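Local coordinates for pumilio domain-containing protein 7 (Caenorhabditis elegans, PDB 3V71) that binds a consensus sequence in mRNA 3' untranslated regions, modulates mRNA expression and stability, and acts redundantly with related proteins in oocyte formation and early embryonic divisions, at residues 121-132 with 152-163. Sequence-based numbering, arbitrary orientation.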
ATOM      1  N   HIS A 121      13.651  19.324  11.682  1.00101.90           N
ATOM      2  CA  HIS A 121      12.964  19.825  10.502  1.00101.80           C
ATOM      3  C   HIS A 121      13.955  20.306   9.459  1.00100.85           C
ATOM      4  O   HIS A 121      13.859  19.957   8.280  1.00102.13           O
ATOM      5  CB  HIS A 121      11.991  20.955  10.843  1.00104.02           C
ATOM      6  CG  HIS A 121      11.336  21.553   9.635  1.00105.46           C
ATOM      7  ND1 HIS A 121      11.896  22.591   8.920  1.00107.83           N
ATOM      8  CD2 HIS A 121      10.186  21.233   8.994  1.00102.89           C
ATOM      9  CE1 HIS A 121      11.113  22.894   7.898  1.00108.15           C
ATOM     10  NE2 HIS A 121      10.070  22.083   7.920  1.00109.68           N
ATOM     11  N   SER A 122      14.909  21.109   9.907  1.00 99.92           N
ATOM     12  CA  SER A 122      15.912  21.682   9.021  1.00106.28           C
ATOM     13  C   SER A 122      16.656  20.601   8.246  1.00106.29           C
ATOM     14  O   SER A 122      16.794  20.685   7.027  1.00101.47           O
ATOM     15  CB  SER A 122      16.896  22.526   9.833  1.00107.83           C
ATOM     16  OG  SER A 122      16.671  22.349  11.225  1.00106.64           O
ATOM     17  N   ASN A 123      17.122  19.582   8.966  1.00106.80           N
ATOM     18  CA  ASN A 123      17.906  18.500   8.380  1.00101.93           C
ATOM     19  C   ASN A 123      17.096  17.581   7.489  1.00100.10           C
ATOM     20  O   ASN A 123      17.466  17.334   6.339  1.00100.78           O
ATOM     21  CB  ASN A 123      18.561  17.688   9.486  1.00101.10           C
ATOM     22  CG  ASN A 123      19.535  18.502  10.285  1.00 98.15           C
ATOM     23  OD1 ASN A 123      20.150  19.426   9.759  1.00 97.20           O
ATOM     24  ND2 ASN A 123      19.681  18.175  11.563  1.00 96.97           N
ATOM     25  N   VAL A 124      16.003  17.061   8.041  1.00101.89           N
ATOM     26  CA  VAL A 124      15.034  16.282   7.277  1.00101.07           C
ATOM     27  C   VAL A 124      14.743  16.963   5.950  1.00 99.22           C
ATOM     28  O   VAL A 124      14.690  16.329   4.898  1.00 93.34           O
ATOM     29  CB  VAL A 124      13.710  16.162   8.035  1.00 95.74           C
ATOM     30  CG1 VAL A 124      12.664  15.545   7.147  1.00 98.12           C
ATOM     31  CG2 VAL A 124      13.895  15.340   9.300  1.00101.19           C
ATOM     32  N   PHE A 125      14.555  18.274   6.020  1.00 99.87           N
ATOM     33  CA  PHE A 125      14.312  19.078   4.840  1.00 97.76           C
ATOM     34  C   PHE A 125      15.347  18.829   3.739  1.00 99.96           C
ATOM     35  O   PHE A 125      14.989  18.361   2.658  1.00 99.08           O
ATOM     36  CB  PHE A 125      14.267  20.560   5.214  1.00101.26           C
ATOM     37  CG  PHE A 125      13.781  21.435   4.111  1.00100.61           C
ATOM     38  CD1 PHE A 125      12.427  21.685   3.957  1.00101.59           C
ATOM     39  CD2 PHE A 125      14.673  21.991   3.207  1.00101.55           C
ATOM     40  CE1 PHE A 125      11.971  22.483   2.931  1.00101.80           C
ATOM     41  CE2 PHE A 125      14.224  22.793   2.177  1.00105.66           C
ATOM     42  CZ  PHE A 125      12.870  23.040   2.038  1.00104.24           C
ATOM     43  N   GLN A 126      16.618  19.143   4.006  1.00101.96           N
ATOM     44  CA  GLN A 126      17.676  18.954   3.008  1.00102.42           C
ATOM     45  C   GLN A 126      17.733  17.508   2.550  1.00100.02           C
ATOM     46  O   GLN A 126      18.091  17.214   1.407  1.00 94.16           O
ATOM     47  CB  GLN A 126      19.049  19.358   3.550  1.00101.77           C
ATOM     48  CG  GLN A 126      19.206  20.833   3.833  1.00110.81           C
ATOM     49  CD  GLN A 126      19.022  21.149   5.301  1.00119.81           C
ATOM     50  OE1 GLN A 126      19.421  20.366   6.169  1.00114.63           O
ATOM     51  NE2 GLN A 126      18.406  22.296   5.592  1.00121.23           N
ATOM     52  N   LEU A 127      17.389  16.608   3.461  1.00 93.16           N
ATOM     53  CA  LEU A 127      17.284  15.206   3.126  1.00 93.20           C
ATOM     54  C   LEU A 127      16.238  15.022   2.024  1.00 98.66           C
ATOM     55  O   LEU A 127      16.541  14.538   0.932  1.00 95.46           O
ATOM     56  CB  LEU A 127      16.901  14.413   4.371  1.00 92.91           C
ATOM     57  CG  LEU A 127      17.234  12.924   4.310  1.00 96.39           C
ATOM     58  CD1 LEU A 127      18.655  12.731   3.811  1.00 95.51           C
ATOM     59  CD2 LEU A 127      17.044  12.265   5.667  1.00 93.83           C
ATOM     60  N   ILE A 128      15.007  15.432   2.317  1.00101.68           N
ATOM     61  CA  ILE A 128      13.901  15.337   1.368  1.00 97.25           C
ATOM     62  C   ILE A 128      14.130  16.197   0.130  1.00 94.47           C
ATOM     63  O   ILE A 128      13.730  15.829  -0.979  1.00 90.76           O
ATOM     64  CB  ILE A 128      12.581  15.752   2.025  1.00 95.41           C
ATOM     65  CG1 ILE A 128      12.299  14.856   3.231  1.00 92.67           C
ATOM     66  CG2 ILE A 128      11.448  15.674   1.024  1.00 98.31           C
ATOM     67  CD1 ILE A 128      10.963  15.108   3.877  1.00 95.72           C
ATOM     68  N   GLN A 129      14.760  17.349   0.326  1.00 91.04           N
ATOM     69  CA  GLN A 129      15.211  18.149  -0.796  1.00 92.81           C
ATOM     70  C   GLN A 129      16.026  17.260  -1.718  1.00 97.91           C
ATOM     71  O   GLN A 129      15.894  17.321  -2.939  1.00 97.00           O
ATOM     72  CB  GLN A 129      16.063  19.321  -0.313  1.00102.83           C
ATOM     73  CG  GLN A 129      15.269  20.589  -0.021  1.00112.07           C
ATOM     74  CD  GLN A 129      14.658  21.200  -1.279  1.00121.55           C
ATOM     75  OE1 GLN A 129      13.434  21.198  -1.460  1.00118.40           O
ATOM     76  NE2 GLN A 129      15.511  21.728  -2.154  1.00119.83           N
ATOM     77  N   GLU A 130      16.854  16.413  -1.115  1.00102.58           N
ATOM     78  CA  GLU A 130      17.770  15.557  -1.859  1.00 96.23           C
ATOM     79  C   GLU A 130      17.052  14.462  -2.644  1.00 94.76           C
ATOM     80  O   GLU A 130      17.318  14.265  -3.826  1.00 96.49           O
ATOM     81  CB  GLU A 130      18.806  14.953  -0.912  1.00 99.03           C
ATOM     82  CG  GLU A 130      19.885  14.141  -1.603  1.00108.33           C
ATOM     83  CD  GLU A 130      20.750  14.969  -2.540  1.00112.37           C
ATOM     84  OE1 GLU A 130      20.415  16.154  -2.771  1.00107.31           O
ATOM     85  OE2 GLU A 130      21.767  14.429  -3.042  1.00109.43           O
ATOM     86  N   LEU A 131      16.142  13.754  -1.984  1.00 93.08           N
ATOM     87  CA  LEU A 131      15.352  12.719  -2.646  1.00 94.60           C
ATOM     88  C   LEU A 131      14.627  13.255  -3.866  1.00 91.65           C
ATOM     89  O   LEU A 131      14.672  12.660  -4.936  1.00 89.83           O
ATOM     90  CB  LEU A 131      14.318  12.150  -1.687  1.00 91.00           C
ATOM     91  CG  LEU A 131      14.913  11.526  -0.431  1.00102.03           C
ATOM     92  CD1 LEU A 131      13.821  11.261   0.591  1.00103.22           C
ATOM     93  CD2 LEU A 131      15.683  10.251  -0.776  1.00100.77           C
ATOM     94  N   SER A 132      13.950  14.379  -3.684  1.00 94.65           N
ATOM     95  CA  SER A 132      13.166  14.996  -4.746  1.00 98.77           C
ATOM     96  C   SER A 132      13.892  15.009  -6.089  1.00 98.84           C
ATOM     97  O   SER A 132      13.269  14.903  -7.143  1.00102.22           O
ATOM     98  CB  SER A 132      12.774  16.417  -4.343  1.00 93.37           C
ATOM     99  OG  SER A 132      13.815  17.019  -3.606  1.00 96.12           O
ATOM    100  N   VAL A 152       8.809   8.309   4.368  1.00 69.88           N
ATOM    101  CA  VAL A 152       8.535   9.731   4.227  1.00 79.93           C
ATOM    102  C   VAL A 152       7.036  10.008   4.313  1.00 86.98           C
ATOM    103  O   VAL A 152       6.581  10.798   5.135  1.00 84.15           O
ATOM    104  CB  VAL A 152       9.051  10.260   2.890  1.00 83.23           C
ATOM    105  CG1 VAL A 152       8.434  11.639   2.580  1.00 81.41           C
ATOM    106  CG2 VAL A 152      10.568  10.299   2.889  1.00 77.64           C
ATOM    107  N   VAL A 153       6.284   9.348   3.438  1.00 87.98           N
ATOM    108  CA  VAL A 153       4.836   9.425   3.420  1.00 82.56           C
ATOM    109  C   VAL A 153       4.239   9.022   4.758  1.00 84.71           C
ATOM    110  O   VAL A 153       3.514   9.792   5.382  1.00 92.38           O
ATOM    111  CB  VAL A 153       4.258   8.491   2.331  1.00 82.93           C
ATOM    112  CG1 VAL A 153       2.794   8.189   2.592  1.00 76.07           C
ATOM    113  CG2 VAL A 153       4.457   9.094   0.947  1.00 81.24           C
ATOM    114  N   LYS A 154       4.557   7.810   5.198  1.00 84.19           N
ATOM    115  CA  LYS A 154       3.847   7.190   6.313  1.00 89.40           C
ATOM    116  C   LYS A 154       4.122   7.817   7.684  1.00 91.46           C
ATOM    117  O   LYS A 154       3.667   7.293   8.698  1.00 96.99           O
ATOM    118  CB  LYS A 154       4.072   5.661   6.334  1.00 86.87           C
ATOM    119  CG  LYS A 154       5.451   5.197   6.852  1.00 99.77           C
ATOM    120  CD  LYS A 154       5.836   3.783   6.333  1.00105.06           C
ATOM    121  CE  LYS A 154       7.191   3.294   6.892  1.00 95.15           C
ATOM    122  NZ  LYS A 154       7.823   2.190   6.080  1.00 87.98           N
ATOM    123  N   GLN A 155       4.845   8.932   7.728  1.00 90.04           N
ATOM    124  CA  GLN A 155       5.072   9.579   9.020  1.00 94.43           C
ATOM    125  C   GLN A 155       5.729  10.957   8.991  1.00 92.26           C
ATOM    126  O   GLN A 155       6.281  11.403   9.990  1.00 93.50           O
ATOM    127  CB  GLN A 155       5.842   8.657   9.965  1.00 95.72           C
ATOM    128  CG  GLN A 155       7.320   8.577   9.689  1.00 94.43           C
ATOM    129  CD  GLN A 155       8.100   8.178  10.928  1.00107.36           C
ATOM    130  OE1 GLN A 155       8.464   7.011  11.099  1.00110.04           O
ATOM    131  NE2 GLN A 155       8.354   9.147  11.808  1.00103.41           N
ATOM    132  N   LEU A 156       5.660  11.632   7.853  1.00 93.94           N
ATOM    133  CA  LEU A 156       6.038  13.039   7.780  1.00 92.77           C
ATOM    134  C   LEU A 156       4.866  13.891   7.292  1.00 98.41           C
ATOM    135  O   LEU A 156       4.022  13.420   6.523  1.00101.69           O
ATOM    136  CB  LEU A 156       7.256  13.233   6.872  1.00 95.60           C
ATOM    137  CG  LEU A 156       8.632  13.060   7.523  1.00 97.41           C
ATOM    138  CD1 LEU A 156       9.752  13.354   6.537  1.00 89.25           C
ATOM    139  CD2 LEU A 156       8.750  13.961   8.741  1.00104.23           C
ATOM    140  N   PRO A 157       4.804  15.150   7.744  1.00100.72           N
ATOM    141  CA  PRO A 157       3.762  16.091   7.313  1.00100.44           C
ATOM    142  C   PRO A 157       3.710  16.259   5.794  1.00 96.36           C
ATOM    143  O   PRO A 157       4.741  16.387   5.134  1.00 96.31           O
ATOM    144  CB  PRO A 157       4.166  17.405   7.997  1.00100.97           C
ATOM    145  CG  PRO A 157       5.596  17.218   8.410  1.00107.43           C
ATOM    146  CD  PRO A 157       5.724  15.759   8.717  1.00103.35           C
ATOM    147  N   VAL A 158       2.495  16.281   5.259  1.00 90.72           N
ATOM    148  CA  VAL A 158       2.272  16.214   3.820  1.00 94.66           C
ATOM    149  C   VAL A 158       2.803  17.398   2.998  1.00 95.71           C
ATOM    150  O   VAL A 158       2.807  17.349   1.765  1.00 97.99           O
ATOM    151  CB  VAL A 158       0.776  15.991   3.511  1.00 98.55           C
ATOM    152  CG1 VAL A 158       0.584  15.565   2.053  1.00 91.75           C
ATOM    153  CG2 VAL A 158       0.199  14.937   4.455  1.00 97.63           C
ATOM    154  N   ASP A 159       3.248  18.458   3.660  1.00 97.65           N
ATOM    155  CA  ASP A 159       3.845  19.582   2.936  1.00103.38           C
ATOM    156  C   ASP A 159       5.293  19.251   2.602  1.00102.07           C
ATOM    157  O   ASP A 159       5.873  19.790   1.651  1.00 96.70           O
ATOM    158  CB  ASP A 159       3.761  20.870   3.751  1.00102.70           C
ATOM    159  CG  ASP A 159       3.589  20.605   5.231  1.00111.47           C
ATOM    160  OD1 ASP A 159       3.642  19.420   5.625  1.00110.38           O
ATOM    161  OD2 ASP A 159       3.405  21.575   5.999  1.00118.51           O
ATOM    162  N   MET A 160       5.861  18.346   3.397  1.00101.46           N
ATOM    163  CA  MET A 160       7.194  17.817   3.144  1.00100.96           C
ATOM    164  C   MET A 160       7.229  17.094   1.803  1.00105.20           C
ATOM    165  O   MET A 160       8.168  17.255   1.024  1.00107.02           O
ATOM    166  CB  MET A 160       7.589  16.839   4.247  1.00 98.10           C
ATOM    167  CG  MET A 160       7.691  17.446   5.639  1.00106.61           C
ATOM    168  SD  MET A 160       9.231  18.342   5.939  1.00113.96           S
ATOM    169  CE  MET A 160       9.427  18.042   7.693  1.00107.06           C
ATOM    170  N   TRP A 161       6.197  16.300   1.532  1.00 96.57           N
ATOM    171  CA  TRP A 161       6.208  15.460   0.349  1.00 90.82           C
ATOM    172  C   TRP A 161       5.116  15.735  -0.669  1.00 94.50           C
ATOM    173  O   TRP A 161       4.692  14.838  -1.400  1.00 95.29           O
ATOM    174  CB  TRP A 161       6.170  14.001   0.749  1.00 94.00           C
ATOM    175  CG  TRP A 161       5.231  13.669   1.846  1.00 88.73           C
ATOM    176  CD1 TRP A 161       5.444  13.827   3.180  1.00 91.26           C
ATOM    177  CD2 TRP A 161       3.949  13.055   1.713  1.00 84.93           C
ATOM    178  NE1 TRP A 161       4.365  13.364   3.891  1.00 88.82           N
ATOM    179  CE2 TRP A 161       3.431  12.881   3.012  1.00 88.00           C
ATOM    180  CE3 TRP A 161       3.181  12.640   0.620  1.00 79.92           C
ATOM    181  CZ2 TRP A 161       2.182  12.315   3.250  1.00 88.64           C
ATOM    182  CZ3 TRP A 161       1.941  12.078   0.857  1.00 79.08           C
ATOM    183  CH2 TRP A 161       1.453  11.920   2.161  1.00 81.96           C
ATOM    184  N   THR A 162       4.673  16.978  -0.728  1.00 96.75           N
ATOM    185  CA  THR A 162       3.730  17.379  -1.751  1.00 96.18           C
ATOM    186  C   THR A 162       4.383  17.200  -3.120  1.00 95.64           C
ATOM    187  O   THR A 162       3.717  16.860  -4.096  1.00 94.90           O
ATOM    188  CB  THR A 162       3.311  18.837  -1.542  1.00 98.48           C
ATOM    189  OG1 THR A 162       2.822  18.996  -0.204  1.00 97.72           O
ATOM    190  CG2 THR A 162       2.230  19.240  -2.533  1.00 95.27           C
ATOM    191  N   PHE A 163       5.696  17.413  -3.179  1.00 98.27           N
ATOM    192  CA  PHE A 163       6.447  17.268  -4.426  1.00 99.13           C
ATOM    193  C   PHE A 163       6.214  15.887  -5.028  1.00 95.57           C
ATOM    194  O   PHE A 163       6.273  15.707  -6.251  1.00 91.77           O
ATOM    195  CB  PHE A 163       7.948  17.464  -4.188  1.00 87.97           C
ATOM    196  CG  PHE A 163       8.620  16.264  -3.600  1.00 93.98           C
ATOM    197  CD1 PHE A 163       9.083  15.242  -4.416  1.00 97.52           C
ATOM    198  CD2 PHE A 163       8.775  16.141  -2.227  1.00 92.65           C
ATOM    199  CE1 PHE A 163       9.695  14.121  -3.873  1.00 94.77           C
ATOM    200  CE2 PHE A 163       9.385  15.025  -1.680  1.00 94.28           C
ATOM    201  CZ  PHE A 163       9.845  14.013  -2.504  1.00 90.59           C
TER
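Leu156, whose side chain packs against Val124 and Ile128 of helix 121-132, has its backbone O bound by the indole of Trp161, with NE1 2.7 Å from Leu156 O. The N-H points almost straight at the oxygen (176°), and the acceptor lies in the indole plane, although the donor stands above the carbonyl plane. With Val158 CA over one face of the indole and Val153 CA over the other, both offset toward the rim, the ring lies inside the turn between Val153 and Val158, and its NE1 ties Trp161 to Leu156 O. Across the contact there is no hydrogen bond; the joining is mainly apolar. Ile128 is central: CD1 meets Leu156 CD1 tip to tip at 3.4 Å, while the same methyl faces Met160 CB, the two side chains crossing at about a right angle. Its other branch, CG2, held anti to the backbone N, lies 3.5 Å from Phe163 CE2. Toward the start of the helix, the bent Met160 chain brings CE to 3.5 Å from His121 CD2, an oblique approach to the imidazole, and Val124 and Leu156 slide past each other in opposite directions, with CG1 against CD1. At the other end Leu131 CD1 lies 4.1 Å from Val152 CG2. Phe163, its CG between the backbone N and the carbonyl carbon (chi1 79°), lays one ring face over Ser132 CB in a CH-pi contact, 4.0 Å from that carbon to the ring centroid. An alanine here takes away the ring, and is likely to leave a gap beside Ser132 CB and Ile128 CG2. Helix 121-132 spans the predicted boundary of the third and fourth Pumilio repeats, and 152-163 lies in the fourth, about 7 Å separating the contact from the bound RNA at the nearest atom. Leu127 and Val152 also pack on helix 108-118, whereas Val158 and Thr162 rest on helix 203-218 and Trp161 on helix 183-194.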